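Local coordinates for protein 6-carboxyhexanoate--coa ligase (Bacillus subtilis, PDB 5FLG) that belongs to the 6-carboxyhexanoate--CoA ligase family and holds phosphoaminophosphonic acid-adenylate ester, magnesium and pimelic acid in adjoining sites, at residues A187-I201 with M218-I232. Numbering follows the deposited sequence.
Sequences AVVAELCWSDDPDYI and MKEYGTEEGCRVFFI. With MG (magnesium ion), chain F; ANP (phosphoaminophosphonic acid-adenylate ester), chain D; PML (pimelic acid), chain C.
Backbone bonds pair Leu192 with Val229 in both directions, and strands 188-194 and 227-232 run antiparallel, their axes 176° apart, as neighbours inside the mixed sheet. At the Val188-Ile232 end Val189 and Ala190 both face Phe231, a classic beta bulge: Val189 N donates to Phe231 O while Phe231 N donates to Ala190 O.

Polar contacts gather on the face carrying Glu191, Cys193 and Arg228. Arg228 NE meets Glu191 OE2 at 2.6 Å in a salt bridge, the two planes only 26° apart. Cys193 SG sits over the centre of the guanidinium face, 3.5 Å from Arg228 CZ, and Arg228 NH1 reaches O4' of the phosphoaminophosphonic acid-adenylate ester. Tyr204 OH, from neighbouring strand 203-207, hydrogen-bonds Arg228 NH2.

Past the strand end the chain enters the ligand site: OD1 of Asp196 and OD1 of Asp197 bind magnesium together with the ester's O2G and O1A and a water. Arg171 forms a salt bridge with Asp197 OD2, and an ST turn, Asp197 N to Ser195 OG, shapes this corner. Lys219, its CG between the backbone N and the carbonyl carbon (chi1 62°) and the chain extended beyond, donates from NZ to Asp197 O (2.7 Å) and Ser195 O, tying the metal-bearing loop to segment 218-232; a third bond, to Thr223 O, fixes the ammonium within its own segment. Each carbonyl is approached from above its plane.

Ring contacts include a CH-pi contact of Cys227 CB over the Trp194 six-membered ring, 3.5 Å from its centroid, while Met218 CE touches Trp194 CE3 at 3.7 Å. Farther along, Ile201 CG2 makes another CH-pi contact over the Tyr221 ring, 3.7 Å from its centroid.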
loop_
_atom_site.group_PDB
_atom_site.type_symbol
_atom_site.label_atom_id
_atom_site.label_comp_id
_atom_site.label_asym_id
_atom_site.label_seq_id
_atom_site.Cartn_x
_atom_site.Cartn_y
_atom_site.Cartn_z
ATOM N N ALA A 187 -12.620 -17.867 21.991
ATOM C CA ALA A 187 -12.802 -16.872 23.069
ATOM C C ALA A 187 -13.923 -15.844 22.819
ATOM O O ALA A 187 -14.347 -15.127 23.745
ATOM C CB ALA A 187 -11.481 -16.178 23.356
ATOM N N VAL A 188 -14.441 -15.783 21.589
ATOM C CA VAL A 188 -15.475 -14.810 21.280
ATOM C C VAL A 188 -16.876 -15.317 21.535
ATOM O O VAL A 188 -17.367 -16.243 20.860
ATOM C CB VAL A 188 -15.398 -14.320 19.790
ATOM C CG1 VAL A 188 -16.473 -13.276 19.534
ATOM C CG2 VAL A 188 -14.043 -13.749 19.472
ATOM N N VAL A 189 -17.595 -14.633 22.413
ATOM C CA VAL A 189 -18.939 -15.035 22.790
ATOM C C VAL A 189 -19.956 -14.364 21.853
ATOM O O VAL A 189 -20.997 -14.905 21.563
ATOM C CB VAL A 189 -19.220 -14.607 24.240
ATOM C CG1 VAL A 189 -20.688 -14.810 24.608
ATOM C CG2 VAL A 189 -18.318 -15.380 25.203
ATOM N N ALA A 190 -19.688 -13.137 21.467
ATOM C CA ALA A 190 -20.640 -12.410 20.636
ATOM C C ALA A 190 -20.042 -11.164 20.021
ATOM O O ALA A 190 -19.020 -10.631 20.496
ATOM C CB ALA A 190 -21.862 -12.061 21.456
ATOM N N GLU A 191 -20.658 -10.732 18.907
ATOM C CA GLU A 191 -20.200 -9.556 18.169
ATOM C C GLU A 191 -21.412 -8.642 17.968
ATOM O O GLU A 191 -22.527 -9.110 17.831
ATOM C CB GLU A 191 -19.574 -9.923 16.826
ATOM C CG GLU A 191 -19.337 -8.690 15.934
ATOM C CD GLU A 191 -18.881 -8.996 14.488
ATOM O OE1 GLU A 191 -18.886 -10.174 14.039
ATOM O OE2 GLU A 191 -18.543 -8.019 13.767
ATOM N N LEU A 192 -21.207 -7.348 18.192
ATOM C CA LEU A 192 -22.198 -6.355 17.902
ATOM C C LEU A 192 -21.638 -5.415 16.844
ATOM O O LEU A 192 -20.512 -4.935 16.966
ATOM C CB LEU A 192 -22.511 -5.598 19.172
ATOM C CG LEU A 192 -23.375 -4.354 19.067
ATOM C CD1 LEU A 192 -24.820 -4.679 18.698
ATOM C CD2 LEU A 192 -23.291 -3.630 20.390
ATOM N N CYS A 193 -22.437 -5.134 15.818
ATOM C CA CYS A 193 -21.955 -4.389 14.678
ATOM C C CYS A 193 -23.037 -3.505 14.072
ATOM O O CYS A 193 -24.190 -3.926 13.917
ATOM C CB CYS A 193 -21.447 -5.331 13.605
ATOM S SG CYS A 193 -21.162 -4.497 11.998
ATOM N N TRP A 194 -22.677 -2.266 13.751
ATOM C CA TRP A 194 -23.399 -1.533 12.696
ATOM C C TRP A 194 -22.472 -0.566 11.991
ATOM O O TRP A 194 -21.324 -0.385 12.390
ATOM C CB TRP A 194 -24.686 -0.868 13.239
ATOM C CG TRP A 194 -24.471 0.227 14.266
ATOM C CD1 TRP A 194 -24.335 1.567 14.024
ATOM C CD2 TRP A 194 -24.442 0.078 15.690
ATOM N NE1 TRP A 194 -24.087 2.233 15.208
ATOM C CE2 TRP A 194 -24.260 1.363 16.245
ATOM C CE3 TRP A 194 -24.568 -1.017 16.553
ATOM C CZ2 TRP A 194 -24.114 1.567 17.619
ATOM C CZ3 TRP A 194 -24.489 -0.804 17.904
ATOM C CH2 TRP A 194 -24.261 0.471 18.430
ATOM N N SER A 195 -22.919 -0.097 10.830
ATOM C CA SER A 195 -22.069 0.565 9.895
ATOM C C SER A 195 -21.732 1.965 10.370
ATOM O O SER A 195 -22.580 2.656 10.929
ATOM C CB SER A 195 -22.777 0.669 8.508
ATOM O OG SER A 195 -21.835 1.126 7.550
ATOM N N ASP A 196 -20.557 2.447 10.000
ATOM C CA ASP A 196 -20.254 3.876 10.105
ATOM C C ASP A 196 -20.559 4.614 8.764
ATOM O O ASP A 196 -20.286 5.802 8.653
ATOM C CB ASP A 196 -18.794 4.109 10.500
ATOM C CG ASP A 196 -17.800 3.401 9.547
ATOM O OD1 ASP A 196 -18.239 2.511 8.779
ATOM O OD2 ASP A 196 -16.588 3.734 9.566
ATOM N N ASP A 197 -21.250 3.967 7.841
ATOM C CA ASP A 197 -21.707 4.671 6.603
ATOM C C ASP A 197 -23.015 5.466 6.855
ATOM O O ASP A 197 -23.962 4.934 7.426
ATOM C CB ASP A 197 -21.981 3.666 5.495
ATOM C CG ASP A 197 -20.755 2.826 5.103
ATOM O OD1 ASP A 197 -19.623 3.013 5.621
ATOM O OD2 ASP A 197 -20.963 1.882 4.312
ATOM N N PRO A 198 -23.146 6.671 6.262
ATOM C CA PRO A 198 -24.365 7.438 6.508
ATOM C C PRO A 198 -25.588 6.848 5.813
ATOM O O PRO A 198 -26.717 7.167 6.158
ATOM C CB PRO A 198 -24.025 8.835 5.960
ATOM C CG PRO A 198 -22.919 8.609 4.995
ATOM C CD PRO A 198 -22.116 7.476 5.577
ATOM N N ASP A 199 -25.380 5.918 4.909
ATOM C CA ASP A 199 -26.457 5.523 4.007
ATOM C C ASP A 199 -26.731 4.035 4.159
ATOM O O ASP A 199 -27.365 3.435 3.295
ATOM C CB ASP A 199 -26.088 5.840 2.566
ATOM C CG ASP A 199 -24.700 5.321 2.198
ATOM O OD1 ASP A 199 -23.878 4.967 3.102
ATOM O OD2 ASP A 199 -24.451 5.217 0.989
ATOM N N TYR A 200 -26.380 3.473 5.319
ATOM C CA TYR A 200 -26.698 2.064 5.585
ATOM C C TYR A 200 -26.928 1.797 7.063
ATOM O O TYR A 200 -26.027 2.019 7.893
ATOM C CB TYR A 200 -25.570 1.196 5.069
ATOM C CG TYR A 200 -25.964 -0.236 4.896
ATOM C CD1 TYR A 200 -26.688 -0.650 3.780
ATOM C CD2 TYR A 200 -25.694 -1.176 5.900
ATOM C CE1 TYR A 200 -27.050 -1.975 3.611
ATOM C CE2 TYR A 200 -26.125 -2.485 5.782
ATOM C CZ TYR A 200 -26.797 -2.886 4.647
ATOM O OH TYR A 200 -27.127 -4.207 4.492
ATOM N N ILE A 201 -28.171 1.453 7.404
ATOM C CA ILE A 201 -28.603 1.425 8.802
ATOM C C ILE A 201 -28.815 0.024 9.372
ATOM O O ILE A 201 -29.119 -0.138 10.560
ATOM C CB ILE A 201 -29.876 2.245 8.995
ATOM C CG1 ILE A 201 -31.043 1.610 8.240
ATOM C CG2 ILE A 201 -29.659 3.664 8.512
ATOM C CD1 ILE A 201 -32.388 2.160 8.660
ATOM N N MET A 218 -30.531 0.034 12.936
ATOM C CA MET A 218 -29.708 0.075 14.169
ATOM C C MET A 218 -29.267 1.504 14.493
ATOM O O MET A 218 -28.631 1.765 15.524
ATOM C CB MET A 218 -28.479 -0.823 14.016
ATOM C CG MET A 218 -28.782 -2.308 14.062
ATOM S SD MET A 218 -29.156 -2.855 15.745
ATOM C CE MET A 218 -27.524 -3.164 16.394
ATOM N N LYS A 219 -29.536 2.413 13.559
ATOM C CA LYS A 219 -29.241 3.838 13.750
ATOM C C LYS A 219 -30.020 4.623 12.690
ATOM O O LYS A 219 -30.644 4.018 11.832
ATOM C CB LYS A 219 -27.766 4.090 13.529
ATOM C CG LYS A 219 -27.312 3.760 12.115
ATOM C CD LYS A 219 -26.003 4.463 11.796
ATOM C CE LYS A 219 -25.542 4.172 10.386
ATOM N NZ LYS A 219 -24.274 4.902 10.115
ATOM N N GLU A 220 -29.863 5.944 12.670
ATOM C CA GLU A 220 -30.600 6.790 11.728
ATOM C C GLU A 220 -29.778 7.015 10.469
ATOM O O GLU A 220 -28.560 7.136 10.528
ATOM C CB GLU A 220 -30.942 8.150 12.349
ATOM C CG GLU A 220 -31.853 8.087 13.566
ATOM C CD GLU A 220 -33.297 7.710 13.255
ATOM O OE1 GLU A 220 -33.655 7.511 12.079
ATOM O OE2 GLU A 220 -34.086 7.569 14.211
ATOM N N TYR A 221 -30.451 7.096 9.332
ATOM C CA TYR A 221 -29.822 7.599 8.115
ATOM C C TYR A 221 -29.056 8.886 8.353
ATOM O O TYR A 221 -29.480 9.720 9.140
ATOM C CB TYR A 221 -30.866 7.792 7.025
ATOM C CG TYR A 221 -31.171 6.502 6.321
ATOM C CD1 TYR A 221 -30.224 5.902 5.509
ATOM C CD2 TYR A 221 -32.355 5.824 6.568
ATOM C CE1 TYR A 221 -30.461 4.677 4.931
ATOM C CE2 TYR A 221 -32.624 4.627 5.937
ATOM C CZ TYR A 221 -31.662 4.060 5.139
ATOM O OH TYR A 221 -31.887 2.845 4.565
ATOM N N GLY A 222 -27.882 9.003 7.746
ATOM C CA GLY A 222 -27.121 10.247 7.791
ATOM C C GLY A 222 -26.136 10.350 8.930
ATOM O O GLY A 222 -25.379 11.302 8.997
ATOM N N THR A 223 -26.140 9.404 9.860
ATOM C CA THR A 223 -25.158 9.475 10.951
ATOM C C THR A 223 -23.949 8.613 10.595
ATOM O O THR A 223 -24.052 7.649 9.834
ATOM C CB THR A 223 -25.754 8.985 12.278
ATOM O OG1 THR A 223 -26.203 7.635 12.109
ATOM C CG2 THR A 223 -26.950 9.837 12.683
ATOM N N GLU A 224 -22.781 9.005 11.082
ATOM C CA GLU A 224 -21.564 8.305 10.744
ATOM C C GLU A 224 -20.941 7.524 11.901
ATOM O O GLU A 224 -19.745 7.264 11.881
ATOM C CB GLU A 224 -20.562 9.288 10.204
ATOM C CG GLU A 224 -20.968 9.878 8.865
ATOM C CD GLU A 224 -19.792 10.555 8.182
ATOM O OE1 GLU A 224 -18.859 10.995 8.901
ATOM O OE2 GLU A 224 -19.768 10.599 6.931
ATOM N N GLU A 225 -21.721 7.232 12.933
ATOM C CA GLU A 225 -21.203 6.512 14.120
ATOM C C GLU A 225 -21.534 5.031 13.975
ATOM O O GLU A 225 -22.707 4.655 13.941
ATOM C CB GLU A 225 -21.886 7.020 15.402
ATOM C CG GLU A 225 -21.414 8.381 15.876
ATOM C CD GLU A 225 -21.634 9.468 14.838
ATOM O OE1 GLU A 225 -22.810 9.820 14.568
ATOM O OE2 GLU A 225 -20.626 9.962 14.290
ATOM N N GLY A 226 -20.521 4.229 13.729
ATOM C CA GLY A 226 -20.697 2.793 13.584
ATOM C C GLY A 226 -20.269 2.117 14.874
ATOM O O GLY A 226 -19.961 2.785 15.851
ATOM N N CYS A 227 -20.200 0.791 14.860
ATOM C CA CYS A 227 -19.776 0.036 16.045
ATOM C C CYS A 227 -19.352 -1.355 15.607
ATOM O O CYS A 227 -19.967 -1.969 14.721
ATOM C CB CYS A 227 -20.922 -0.054 17.045
ATOM S SG CYS A 227 -20.761 -1.278 18.377
ATOM N N ARG A 228 -18.238 -1.801 16.166
ATOM C CA ARG A 228 -17.800 -3.151 16.025
ATOM C C ARG A 228 -17.178 -3.533 17.384
ATOM O O ARG A 228 -16.070 -3.128 17.692
ATOM C CB ARG A 228 -16.767 -3.250 14.901
ATOM C CG ARG A 228 -16.692 -4.603 14.218
ATOM C CD ARG A 228 -17.939 -4.806 13.415
ATOM N NE ARG A 228 -17.907 -5.875 12.420
ATOM C CZ ARG A 228 -17.995 -5.678 11.110
ATOM N NH1 ARG A 228 -17.751 -4.471 10.584
ATOM N NH2 ARG A 228 -18.354 -6.674 10.331
ATOM N N VAL A 229 -17.876 -4.356 18.136
ATOM C CA VAL A 229 -17.389 -4.829 19.441
ATOM C C VAL A 229 -17.447 -6.347 19.476
ATOM O O VAL A 229 -18.485 -6.941 19.127
ATOM C CB VAL A 229 -18.278 -4.303 20.592
ATOM C CG1 VAL A 229 -17.747 -4.770 21.936
ATOM C CG2 VAL A 229 -18.328 -2.785 20.566
ATOM N N PHE A 230 -16.378 -6.955 20.018
ATOM C CA PHE A 230 -16.326 -8.385 20.224
ATOM C C PHE A 230 -16.322 -8.622 21.726
ATOM O O PHE A 230 -15.405 -8.194 22.404
ATOM C CB PHE A 230 -15.028 -8.994 19.649
ATOM C CG PHE A 230 -14.822 -8.762 18.177
ATOM C CD1 PHE A 230 -15.896 -8.507 17.343
ATOM C CD2 PHE A 230 -13.575 -8.911 17.615
ATOM C CE1 PHE A 230 -15.690 -8.264 15.992
ATOM C CE2 PHE A 230 -13.373 -8.721 16.248
ATOM C CZ PHE A 230 -14.447 -8.384 15.439
ATOM N N PHE A 231 -17.298 -9.361 22.207
ATOM C CA PHE A 231 -17.386 -9.668 23.610
ATOM C C PHE A 231 -16.585 -10.928 23.880
ATOM O O PHE A 231 -16.848 -11.989 23.291
ATOM C CB PHE A 231 -18.848 -9.843 23.989
ATOM C CG PHE A 231 -19.647 -8.563 23.937
ATOM C CD1 PHE A 231 -19.715 -7.730 25.035
ATOM C CD2 PHE A 231 -20.309 -8.178 22.768
ATOM C CE1 PHE A 231 -20.445 -6.559 24.988
ATOM C CE2 PHE A 231 -21.019 -6.993 22.700
ATOM C CZ PHE A 231 -21.085 -6.178 23.812
ATOM N N ILE A 232 -15.510 -10.766 24.641
ATOM C CA ILE A 232 -14.501 -11.817 24.829
ATOM C C ILE A 232 -14.571 -12.502 26.200
ATOM O O ILE A 232 -14.696 -11.846 27.238
ATOM C CB ILE A 232 -13.082 -11.241 24.721
ATOM C CG1 ILE A 232 -12.917 -10.512 23.401
ATOM C CG2 ILE A 232 -12.034 -12.329 24.902
ATOM C CD1 ILE A 232 -12.976 -11.402 22.178
HETATM MG MG MG F . -17.970 1.903 6.636
HETATM P PG ANP D . -16.109 0.207 4.273
HETATM O O1G ANP D . -15.424 0.740 3.045
HETATM O O2G ANP D . -17.358 0.974 4.612
HETATM O O3G ANP D . -16.351 -1.267 4.298
HETATM P PB ANP D . -14.953 -0.391 6.944
HETATM O O1B ANP D . -14.874 -1.822 6.549
HETATM O O2B ANP D . -13.927 0.297 7.765
HETATM N N3B ANP D . -14.977 0.564 5.504
HETATM P PA ANP D . -17.663 -1.065 7.638
HETATM O O1A ANP D . -18.906 -0.305 7.569
HETATM O O2A ANP D . -17.387 -2.256 6.764
HETATM O O3A ANP D . -16.388 -0.085 7.629
HETATM O "O5'" ANP D . -17.587 -1.562 9.210
HETATM C "C5'" ANP D . -18.148 -0.785 10.230
HETATM C "C4'" ANP D . -17.165 -0.696 11.400
HETATM O "O4'" ANP D . -16.823 -2.023 11.818
HETATM C "C3'" ANP D . -15.866 -0.011 11.005
HETATM O "O3'" ANP D . -15.908 1.385 11.275
HETATM C "C2'" ANP D . -14.863 -0.661 11.913
HETATM O "O2'" ANP D . -14.955 -0.056 13.204
HETATM C "C1'" ANP D . -15.402 -2.061 11.997
HETATM N N9 ANP D . -14.721 -2.888 10.994
HETATM C C8 ANP D . -14.909 -2.897 9.627
HETATM N N7 ANP D . -14.148 -3.863 9.060
HETATM C C5 ANP D . -13.435 -4.447 10.071
HETATM C C6 ANP D . -12.412 -5.497 10.203
HETATM N N6 ANP D . -11.929 -6.150 9.142
HETATM N N1 ANP D . -11.954 -5.810 11.435
HETATM C C2 ANP D . -12.384 -5.156 12.520
HETATM N N3 ANP D . -13.361 -4.234 12.515
HETATM C C4 ANP D . -13.817 -3.783 11.321
HETATM C C1 PML C . -25.740 -6.766 6.749
HETATM O O11 PML C . -25.977 -7.974 7.080
HETATM O O12 PML C . -26.465 -6.178 5.870
HETATM C C2 PML C . -24.859 -5.950 7.713
HETATM C C3 PML C . -23.641 -5.251 7.130
HETATM C C4 PML C . -23.275 -3.942 7.853
HETATM C C5 PML C . -21.823 -3.832 8.278
HETATM C C6 PML C . -21.144 -2.522 7.888
HETATM C C7 PML C . -21.143 -2.300 6.374
HETATM O O71 PML C . -20.592 -3.149 5.635
HETATM O O72 PML C . -21.587 -1.218 5.914
HETATM O O HOH W 1 -15.758 3.085 6.669
HETATM O O HOH W 2 -29.881 0.858 5.107
#